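Long-range contacts in aromatic amino acid exporter YddG (PDB 5I20), which exports amino acids across the bacterial inner membrane with broad specificity, threonine, methionine, lysine and glutamate among them, binding its substrates in a large central cavity: residues Arg3-Ile14 / Gly235-Ala246; Thr39-Gly47 / Leu216-Tyr226. All coordinates share one frame; numbering follows the deposited sequence.

Interaction 1: residues Arg3-Ile14 / Gly235-Ala246; sequences RSSATLIGFTAI and GDVRLLGVLSYA. With OLC ((2R)-2,3-dihydroxypropyl (9Z)-octadec-9-enoate), chain H; OLC ((2R)-2,3-dihydroxypropyl (9Z)-octadec-9-enoate), chain J; SO4 (sulfate ion), chain K.
Thr7 and Asp236 tie the two halves of the DMT fold together at the cytoplasmic side of the membrane, in a contact ionic at one end and apolar at the other. Helix 3-14, from the first half of the chain, runs roughly alongside helix 237-243 of the second half, their N-to-C directions 29° apart and their axes 10.0 Å at closest approach. Thr7 OG1 is the polar pivot: it accepts from Asp236 N at 2.8 Å and donates to Arg3 O at 2.6 Å, which Thr7 N reaches from the opposite face of the carbonyl plane. With OG1 beside the backbone N (chi1 -55°), the hydroxyl serves both segments while CG2 lies near Leu240 CG and a bound monoolein chain. A valine here would probably leave Asp236 N without this acceptor and cost the start of helix 237-243 its polar tie to its neighbour. Beyond the hydroxyl, Asp236 caps its helix through a weak bond from Leu239 N and grips Arg238, whose NH1 lies 2.8 Å from Asp236 OD2. The extended Arg3 lays its guanidinium almost parallel over the carboxylate, a long ion pair through charge alone; its NH1 has a firmer partner in Glu115. Arg3 and Arg238 each make a weak hydrogen bond to a sulfate, probably from the crystallisation liquor, that Arg118 also binds. Deeper in, Leu240 CD2 presses against Thr7 O at 3.3 Å, beside Gly10. Phe11 brings CD1 to within 4.0 Å of Leu243 CB, while monoolein C7 lies over one face of the ring. Ile14 CD1 settles 3.7 Å from Ser244 N. The chemistry follows depth: a salt-bridge network at the cytoplasmic end gives way to apolar packing in the membrane-spanning part, with one threonine hydroxyl at the changeover.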
loop_
_atom_site.group_PDB
_atom_site.type_symbol
_atom_site.label_atom_id
_atom_site.label_comp_id
_atom_site.label_asym_id
_atom_site.label_seq_id
_atom_site.Cartn_x
_atom_site.Cartn_y
_atom_site.Cartn_z
ATOM N N ARG A 3 14.617 -2.658 15.990
ATOM C CA ARG A 3 13.352 -1.991 15.714
ATOM C C ARG A 3 13.500 -0.871 14.689
ATOM O O ARG A 3 12.660 -0.720 13.803
ATOM C CB ARG A 3 12.751 -1.435 17.001
ATOM C CG ARG A 3 11.290 -1.085 16.870
ATOM C CD ARG A 3 10.707 -0.611 18.181
ATOM N NE ARG A 3 9.256 -0.747 18.184
ATOM C CZ ARG A 3 8.434 0.054 18.850
ATOM N NH1 ARG A 3 7.125 -0.145 18.795
ATOM N NH2 ARG A 3 8.922 1.059 19.566
ATOM N N SER A 4 14.564 -0.086 14.821
ATOM C CA SER A 4 14.853 0.984 13.873
ATOM C C SER A 4 15.165 0.426 12.491
ATOM O O SER A 4 14.789 1.013 11.477
ATOM C CB SER A 4 16.024 1.840 14.361
ATOM O OG SER A 4 15.656 2.610 15.492
ATOM N N SER A 5 15.862 -0.707 12.460
ATOM C CA SER A 5 16.207 -1.357 11.201
ATOM C C SER A 5 14.954 -1.816 10.471
ATOM O O SER A 5 14.739 -1.464 9.312
ATOM C CB SER A 5 17.140 -2.545 11.442
ATOM O OG SER A 5 18.378 -2.113 11.973
ATOM N N ALA A 6 14.130 -2.595 11.167
ATOM C CA ALA A 6 12.889 -3.109 10.601
ATOM C C ALA A 6 11.963 -1.975 10.164
ATOM O O ALA A 6 11.280 -2.077 9.142
ATOM C CB ALA A 6 12.191 -4.007 11.603
ATOM N N THR A 7 11.945 -0.894 10.938
ATOM C CA THR A 7 11.163 0.278 10.571
ATOM C C THR A 7 11.714 0.895 9.283
ATOM O O THR A 7 10.955 1.232 8.377
ATOM C CB THR A 7 11.153 1.337 11.691
ATOM O OG1 THR A 7 10.702 0.737 12.910
ATOM C CG2 THR A 7 10.228 2.491 11.327
ATOM N N LEU A 8 13.034 1.027 9.201
ATOM C CA LEU A 8 13.672 1.556 8.001
ATOM C C LEU A 8 13.404 0.626 6.819
ATOM O O LEU A 8 13.154 1.081 5.704
ATOM C CB LEU A 8 15.179 1.732 8.217
ATOM C CG LEU A 8 15.875 2.757 7.315
ATOM C CD1 LEU A 8 15.409 4.171 7.646
ATOM C CD2 LEU A 8 17.394 2.652 7.415
ATOM N N ILE A 9 13.445 -0.679 7.083
ATOM C CA ILE A 9 13.136 -1.698 6.083
ATOM C C ILE A 9 11.686 -1.566 5.594
ATOM O O ILE A 9 11.417 -1.631 4.395
ATOM C CB ILE A 9 13.391 -3.120 6.649
ATOM C CG1 ILE A 9 14.891 -3.374 6.796
ATOM C CG2 ILE A 9 12.807 -4.189 5.754
ATOM C CD1 ILE A 9 15.229 -4.733 7.381
ATOM N N GLY A 10 10.757 -1.360 6.523
ATOM C CA GLY A 10 9.361 -1.162 6.169
ATOM C C GLY A 10 9.152 0.062 5.298
ATOM O O GLY A 10 8.268 0.087 4.434
ATOM N N PHE A 11 9.981 1.080 5.511
ATOM C CA PHE A 11 9.857 2.322 4.761
ATOM C C PHE A 11 10.230 2.136 3.291
ATOM O O PHE A 11 9.881 2.967 2.448
ATOM C CB PHE A 11 10.720 3.420 5.384
ATOM C CG PHE A 11 10.543 4.760 4.734
ATOM C CD1 PHE A 11 9.345 5.444 4.850
ATOM C CD2 PHE A 11 11.566 5.332 3.997
ATOM C CE1 PHE A 11 9.169 6.678 4.247
ATOM C CE2 PHE A 11 11.396 6.566 3.393
ATOM C CZ PHE A 11 10.195 7.239 3.519
ATOM N N THR A 12 10.932 1.051 2.981
ATOM C CA THR A 12 11.284 0.774 1.595
ATOM C C THR A 12 10.043 0.350 0.804
ATOM O O THR A 12 9.969 0.581 -0.403
ATOM C CB THR A 12 12.384 -0.307 1.482
ATOM O OG1 THR A 12 11.935 -1.534 2.067
ATOM C CG2 THR A 12 13.659 0.151 2.185
ATOM N N ALA A 13 9.068 -0.254 1.482
ATOM C CA ALA A 13 7.792 -0.584 0.846
ATOM C C ALA A 13 7.068 0.688 0.420
ATOM O O ALA A 13 6.494 0.758 -0.668
ATOM C CB ALA A 13 6.913 -1.399 1.784
ATOM N N ILE A 14 7.104 1.688 1.294
ATOM C CA ILE A 14 6.505 2.987 1.020
ATOM C C ILE A 14 7.199 3.668 -0.159
ATOM O O ILE A 14 6.552 4.320 -0.979
ATOM C CB ILE A 14 6.566 3.893 2.263
ATOM C CG1 ILE A 14 5.838 3.220 3.429
ATOM C CG2 ILE A 14 5.975 5.261 1.967
ATOM C CD1 ILE A 14 6.092 3.870 4.779
ATOM N N GLY A 235 9.128 -3.866 13.217
ATOM C CA GLY A 235 9.365 -2.436 13.222
ATOM C C GLY A 235 8.339 -1.665 14.025
ATOM O O GLY A 235 7.577 -2.239 14.801
ATOM N N ASP A 236 8.325 -0.352 13.832
ATOM C CA ASP A 236 7.392 0.522 14.528
ATOM C C ASP A 236 6.145 0.743 13.675
ATOM O O ASP A 236 6.145 1.566 12.758
ATOM C CB ASP A 236 8.066 1.856 14.860
ATOM C CG ASP A 236 7.309 2.651 15.902
ATOM O OD1 ASP A 236 6.073 2.511 15.987
ATOM O OD2 ASP A 236 7.953 3.423 16.641
ATOM N N VAL A 237 5.084 0.008 13.997
ATOM C CA VAL A 237 3.839 0.045 13.236
ATOM C C VAL A 237 3.173 1.423 13.210
ATOM O O VAL A 237 2.697 1.867 12.163
ATOM C CB VAL A 237 2.823 -0.977 13.792
ATOM C CG1 VAL A 237 1.496 -0.882 13.048
ATOM C CG2 VAL A 237 3.384 -2.385 13.701
ATOM N N ARG A 238 3.129 2.105 14.351
ATOM C CA ARG A 238 2.431 3.385 14.392
ATOM C C ARG A 238 3.216 4.437 13.616
ATOM O O ARG A 238 2.636 5.360 13.048
ATOM C CB ARG A 238 2.174 3.842 15.837
ATOM C CG ARG A 238 3.402 4.038 16.708
ATOM C CD ARG A 238 3.491 2.961 17.778
ATOM N NE ARG A 238 3.850 3.504 19.083
ATOM C CZ ARG A 238 5.097 3.652 19.521
ATOM N NH1 ARG A 238 6.121 3.298 18.758
ATOM N NH2 ARG A 238 5.322 4.156 20.727
ATOM N N LEU A 239 4.533 4.276 13.568
ATOM C CA LEU A 239 5.376 5.191 12.812
ATOM C C LEU A 239 5.280 4.927 11.311
ATOM O O LEU A 239 5.215 5.865 10.514
ATOM C CB LEU A 239 6.830 5.086 13.278
ATOM C CG LEU A 239 7.796 6.110 12.681
ATOM C CD1 LEU A 239 7.245 7.518 12.841
ATOM C CD2 LEU A 239 9.162 5.991 13.337
ATOM N N LEU A 240 5.271 3.653 10.929
ATOM C CA LEU A 240 5.149 3.285 9.520
ATOM C C LEU A 240 3.784 3.695 8.972
ATOM O O LEU A 240 3.642 3.976 7.781
ATOM C CB LEU A 240 5.381 1.781 9.327
ATOM C CG LEU A 240 6.838 1.319 9.444
ATOM C CD1 LEU A 240 6.926 -0.196 9.547
ATOM C CD2 LEU A 240 7.660 1.822 8.261
ATOM N N GLY A 241 2.783 3.732 9.847
ATOM C CA GLY A 241 1.484 4.280 9.494
ATOM C C GLY A 241 1.603 5.751 9.139
ATOM O O GLY A 241 1.111 6.195 8.102
ATOM N N VAL A 242 2.279 6.504 10.003
ATOM C CA VAL A 242 2.525 7.925 9.774
ATOM C C VAL A 242 3.318 8.141 8.486
ATOM O O VAL A 242 2.955 8.974 7.655
ATOM C CB VAL A 242 3.290 8.567 10.961
ATOM C CG1 VAL A 242 3.619 10.026 10.669
ATOM C CG2 VAL A 242 2.474 8.453 12.239
ATOM N N LEU A 243 4.389 7.372 8.320
ATOM C CA LEU A 243 5.287 7.524 7.180
ATOM C C LEU A 243 4.648 7.130 5.852
ATOM O O LEU A 243 5.128 7.525 4.792
ATOM C CB LEU A 243 6.556 6.703 7.400
ATOM C CG LEU A 243 7.442 7.157 8.560
ATOM C CD1 LEU A 243 8.594 6.190 8.766
ATOM C CD2 LEU A 243 7.953 8.574 8.326
ATOM N N SER A 244 3.571 6.353 5.902
ATOM C CA SER A 244 2.911 5.915 4.674
ATOM C C SER A 244 2.319 7.084 3.876
ATOM O O SER A 244 2.203 7.000 2.657
ATOM C CB SER A 244 1.830 4.881 4.992
ATOM O OG SER A 244 2.419 3.647 5.373
ATOM N N TYR A 245 1.972 8.184 4.545
ATOM C CA TYR A 245 1.504 9.370 3.819
ATOM C C TYR A 245 2.624 10.062 3.035
ATOM O O TYR A 245 2.398 11.091 2.407
ATOM C CB TYR A 245 0.845 10.376 4.767
ATOM C CG TYR A 245 -0.556 9.984 5.164
ATOM C CD1 TYR A 245 -1.526 9.728 4.200
ATOM C CD2 TYR A 245 -0.904 9.839 6.500
ATOM C CE1 TYR A 245 -2.804 9.355 4.556
ATOM C CE2 TYR A 245 -2.179 9.465 6.868
ATOM C CZ TYR A 245 -3.126 9.223 5.892
ATOM O OH TYR A 245 -4.399 8.848 6.255
ATOM N N ALA A 246 3.831 9.508 3.071
ATOM C CA ALA A 246 4.898 10.027 2.227
ATOM C C ALA A 246 4.714 9.545 0.791
ATOM O O ALA A 246 5.180 10.188 -0.146
ATOM C CB ALA A 246 6.260 9.615 2.757
HETATM C C8 OLC H . 12.277 8.175 7.514
HETATM C C7 OLC H . 12.817 6.792 7.383
HETATM C C6 OLC H . 12.263 5.929 8.465
HETATM C C5 OLC H . 12.904 6.298 9.760
HETATM C C4 OLC H . 12.761 5.173 10.725
HETATM C C3 OLC H . 13.216 5.627 12.070
HETATM C C2 OLC H . 13.382 4.442 12.959
HETATM C C1 OLC H . 12.620 4.666 14.220
HETATM O O19 OLC H . 12.113 3.718 14.803
HETATM O O20 OLC H . 12.550 5.930 14.754
HETATM C C10 OLC J . 13.681 1.187 -2.482
HETATM C C9 OLC J . 14.083 0.022 -1.639
HETATM C C11 OLC J . 13.837 1.111 -3.964
HETATM C C8 OLC J . 14.538 -1.236 -2.299
HETATM C C7 OLC J . 15.632 -1.856 -1.497
HETATM C C6 OLC J . 15.090 -2.376 -0.209
HETATM C C5 OLC J . 15.580 -3.768 0.002
HETATM C C4 OLC J . 16.219 -3.889 1.345
HETATM C C3 OLC J . 16.126 -5.308 1.795
HETATM C C2 OLC J . 17.172 -5.584 2.821
HETATM C C1 OLC J . 16.791 -6.791 3.608
HETATM O O19 OLC J . 17.345 -7.002 4.848
HETATM O O20 OLC J . 15.946 -7.563 3.176
HETATM S S SO4 K . 8.213 4.286 22.587
HETATM O O1 SO4 K . 9.104 4.341 23.741
HETATM O O2 SO4 K . 6.835 4.133 23.043
HETATM O O3 SO4 K . 8.340 5.521 21.819
HETATM O O4 SO4 K . 8.572 3.149 21.747
#

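Interaction 2: residues Thr39-Gly47 / Leu216-Tyr226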
loop_
_atom_site.group_PDB
_atom_site.type_symbol
_atom_site.label_atom_id
_atom_site.label_comp_id
_atom_site.label_asym_id
_atom_site.label_seq_id
_atom_site.Cartn_x
_atom_site.Cartn_y
_atom_site.Cartn_z
ATOM N N THR A 39 1.535 -9.618 -12.097
ATOM C CA THR A 39 2.518 -8.981 -11.223
ATOM C C THR A 39 2.723 -9.723 -9.900
ATOM O O THR A 39 3.821 -9.710 -9.344
ATOM C CB THR A 39 2.130 -7.517 -10.923
ATOM O OG1 THR A 39 0.755 -7.451 -10.526
ATOM C CG2 THR A 39 2.336 -6.653 -12.159
ATOM N N PHE A 40 1.678 -10.374 -9.398
ATOM C CA PHE A 40 1.792 -11.097 -8.135
ATOM C C PHE A 40 2.413 -12.476 -8.317
ATOM O O PHE A 40 2.985 -13.030 -7.377
ATOM C CB PHE A 40 0.429 -11.211 -7.450
ATOM C CG PHE A 40 0.129 -10.066 -6.527
ATOM C CD1 PHE A 40 -0.391 -8.881 -7.019
ATOM C CD2 PHE A 40 0.389 -10.166 -5.173
ATOM C CE1 PHE A 40 -0.660 -7.824 -6.174
ATOM C CE2 PHE A 40 0.123 -9.113 -4.322
ATOM C CZ PHE A 40 -0.400 -7.940 -4.825
ATOM N N THR A 41 2.298 -13.032 -9.519
ATOM C CA THR A 41 3.026 -14.251 -9.847
ATOM C C THR A 41 4.517 -13.935 -9.851
ATOM O O THR A 41 5.319 -14.675 -9.286
ATOM C CB THR A 41 2.604 -14.834 -11.210
ATOM O OG1 THR A 41 1.228 -15.230 -11.154
ATOM C CG2 THR A 41 3.452 -16.043 -11.564
ATOM N N ILE A 42 4.879 -12.818 -10.478
ATOM C CA ILE A 42 6.263 -12.362 -10.487
ATOM C C ILE A 42 6.706 -12.017 -9.069
ATOM O O ILE A 42 7.807 -12.368 -8.647
ATOM C CB ILE A 42 6.453 -11.137 -11.409
ATOM C CG1 ILE A 42 6.116 -11.509 -12.857
ATOM C CG2 ILE A 42 7.880 -10.608 -11.320
ATOM C CD1 ILE A 42 6.146 -10.341 -13.822
ATOM N N GLY A 43 5.828 -11.347 -8.331
ATOM C CA GLY A 43 6.099 -10.984 -6.954
ATOM C C GLY A 43 6.324 -12.180 -6.054
ATOM O O GLY A 43 7.264 -12.203 -5.258
ATOM N N GLY A 44 5.455 -13.179 -6.180
ATOM C CA GLY A 44 5.602 -14.406 -5.421
ATOM C C GLY A 44 6.857 -15.153 -5.822
ATOM O O GLY A 44 7.478 -15.828 -5.003
ATOM N N ALA A 45 7.236 -15.027 -7.090
ATOM C CA ALA A 45 8.415 -15.712 -7.608
ATOM C C ALA A 45 9.690 -15.109 -7.036
ATOM O O ALA A 45 10.657 -15.822 -6.772
ATOM C CB ALA A 45 8.436 -15.657 -9.127
ATOM N N VAL A 46 9.686 -13.793 -6.851
ATOM C CA VAL A 46 10.821 -13.098 -6.256
ATOM C C VAL A 46 11.034 -13.562 -4.819
ATOM O O VAL A 46 12.166 -13.781 -4.387
ATOM C CB VAL A 46 10.623 -11.571 -6.279
ATOM C CG1 VAL A 46 11.748 -10.876 -5.529
ATOM C CG2 VAL A 46 10.552 -11.073 -7.711
ATOM N N GLY A 47 9.935 -13.721 -4.089
ATOM C CA GLY A 47 9.987 -14.202 -2.722
ATOM C C GLY A 47 10.527 -15.614 -2.618
ATOM O O GLY A 47 11.240 -15.948 -1.672
ATOM N N LEU A 216 6.732 -3.673 -11.900
ATOM C CA LEU A 216 5.717 -3.710 -10.856
ATOM C C LEU A 216 5.808 -5.009 -10.062
ATOM O O LEU A 216 5.687 -5.010 -8.839
ATOM C CB LEU A 216 4.318 -3.562 -11.458
ATOM C CG LEU A 216 3.943 -2.220 -12.090
ATOM C CD1 LEU A 216 2.539 -2.284 -12.676
ATOM C CD2 LEU A 216 4.045 -1.099 -11.070
ATOM N N GLY A 217 6.029 -6.113 -10.770
ATOM C CA GLY A 217 6.096 -7.423 -10.148
ATOM C C GLY A 217 7.292 -7.609 -9.235
ATOM O O GLY A 217 7.184 -8.234 -8.182
ATOM N N ILE A 218 8.438 -7.068 -9.637
ATOM C CA ILE A 218 9.660 -7.204 -8.852
ATOM C C ILE A 218 9.716 -6.197 -7.700
ATOM O O ILE A 218 10.082 -6.547 -6.580
ATOM C CB ILE A 218 10.913 -7.030 -9.733
ATOM C CG1 ILE A 218 10.916 -8.061 -10.863
ATOM C CG2 ILE A 218 12.179 -7.160 -8.900
ATOM C CD1 ILE A 218 12.140 -7.989 -11.749
ATOM N N GLY A 219 9.341 -4.953 -7.977
ATOM C CA GLY A 219 9.464 -3.881 -7.005
ATOM C C GLY A 219 8.293 -3.730 -6.051
ATOM O O GLY A 219 8.316 -4.272 -4.945
ATOM N N PRO A 220 7.262 -2.982 -6.472
ATOM C CA PRO A 220 6.070 -2.688 -5.664
ATOM C C PRO A 220 5.297 -3.929 -5.212
ATOM O O PRO A 220 4.309 -3.798 -4.488
ATOM C CB PRO A 220 5.215 -1.838 -6.609
ATOM C CG PRO A 220 6.192 -1.215 -7.540
ATOM C CD PRO A 220 7.239 -2.265 -7.758
ATOM N N VAL A 221 5.738 -5.111 -5.635
ATOM C CA VAL A 221 5.122 -6.360 -5.203
ATOM C C VAL A 221 6.169 -7.342 -4.684
ATOM O O VAL A 221 6.115 -7.773 -3.531
ATOM C CB VAL A 221 4.327 -7.028 -6.344
ATOM C CG1 VAL A 221 3.839 -8.400 -5.913
ATOM C CG2 VAL A 221 3.156 -6.153 -6.769
ATOM N N GLY A 222 7.130 -7.680 -5.540
ATOM C CA GLY A 222 8.123 -8.693 -5.228
ATOM C C GLY A 222 9.105 -8.345 -4.128
ATOM O O GLY A 222 9.861 -9.200 -3.673
ATOM N N ILE A 223 9.106 -7.089 -3.702
ATOM C CA ILE A 223 9.967 -6.674 -2.604
ATOM C C ILE A 223 9.156 -5.937 -1.544
ATOM O O ILE A 223 9.331 -6.165 -0.347
ATOM C CB ILE A 223 11.121 -5.775 -3.095
ATOM C CG1 ILE A 223 12.058 -6.563 -4.013
ATOM C CG2 ILE A 223 11.903 -5.218 -1.917
ATOM C CD1 ILE A 223 13.178 -5.730 -4.595
ATOM N N ALA A 224 8.252 -5.075 -1.999
ATOM C CA ALA A 224 7.487 -4.204 -1.115
ATOM C C ALA A 224 6.655 -4.963 -0.081
ATOM O O ALA A 224 6.588 -4.558 1.072
ATOM C CB ALA A 224 6.594 -3.294 -1.930
ATOM N N PHE A 225 6.025 -6.060 -0.479
ATOM C CA PHE A 225 5.189 -6.797 0.464
ATOM C C PHE A 225 6.026 -7.541 1.497
ATOM O O PHE A 225 5.597 -7.725 2.636
ATOM C CB PHE A 225 4.260 -7.764 -0.274
ATOM C CG PHE A 225 3.129 -7.078 -0.981
ATOM C CD1 PHE A 225 2.086 -6.516 -0.262
ATOM C CD2 PHE A 225 3.115 -6.977 -2.361
ATOM C CE1 PHE A 225 1.047 -5.873 -0.908
ATOM C CE2 PHE A 225 2.078 -6.338 -3.013
ATOM C CZ PHE A 225 1.043 -5.784 -2.285
ATOM N N TYR A 226 7.225 -7.954 1.109
ATOM C CA TYR A 226 8.109 -8.646 2.041
ATOM C C TYR A 226 8.760 -7.659 3.002
ATOM O O TYR A 226 8.897 -7.941 4.191
ATOM C CB TYR A 226 9.176 -9.439 1.285
ATOM C CG TYR A 226 8.591 -10.399 0.277
ATOM C CD1 TYR A 226 8.257 -11.701 0.636
ATOM C CD2 TYR A 226 8.359 -10.001 -1.032
ATOM C CE1 TYR A 226 7.717 -12.577 -0.285
ATOM C CE2 TYR A 226 7.818 -10.871 -1.957
ATOM C CZ TYR A 226 7.498 -12.156 -1.578
ATOM O OH TYR A 226 6.960 -13.019 -2.501
#
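Gly43 and Gly222 bring their backbones together, with CA atoms only 3.5 Å apart, where helix 39-47 crosses helix 216-221 steeply, at -69°. The axes approach to 7.4 Å, and Thr39 O and Gly217 O each receive a CA-H...O contact, from Gly217 and Gly43 respectively. A side chain at Gly43, Gly217 or Gly222 would collide with the facing segment. Such close crossing through glycines, with CA-H...O contacts, is a known mode of helix packing in membrane proteins. The second partner is itself irregular: a wider pi-type turn at 217-221, kinked at Pro220, gives way to a new helix at Ala224.

Around this glycine seam the side chains close in. Val221 sets CG1 over the face of the Phe40 ring, 4.0 Å from its centroid, a CH-pi contact; the methyl stands there because it is anti to the backbone N (chi1 173°). The far end of the same ring meets Phe225 obliquely, Phe40 CZ lying 3.5 Å from Phe225 CE2 with the planes at 41°. Ile42 CG2 and Val46 CG2 pack toward Ile218 on one flank; at the start of the crossing, Thr39 CG2 lies alongside Leu216 CB.

Tyr226 reaches across past the kink, its OH donating to Gly43 O at 2.9 Å from above the carbonyl plane. Gly47 N approaches that oxygen from the opposite face, making the helix's own bond, while Gly47 CA sits 3.4 Å from Tyr226 CZ. One backbone oxygen therefore serves both a helix turn and a neighbouring phenol, and a buried hydroxyl is paired within a largely apolar, glycine-lined crossing.

In the fold
Interactions 1 and 2 both join the first half of the chain to the second, and both are largely buried, with centres about 19 Å apart. Helix 224-234 connects them: it begins within the second segment of interaction 2 and leads into the turn before helix 237-243, while Ala13 CB meets Ala224 O at 3.3 Å. Along the chain, interaction 2 is nested inside the loop closed by interaction 1. Their chemistry differs with position. The 3-14/235-246 pair extends to the cytoplasmic boundary and carries charges there, whereas 39-47/216-226 lies wholly within transmembrane helices, carries no charged side chain, and relies on close backbone approach and aromatic packing.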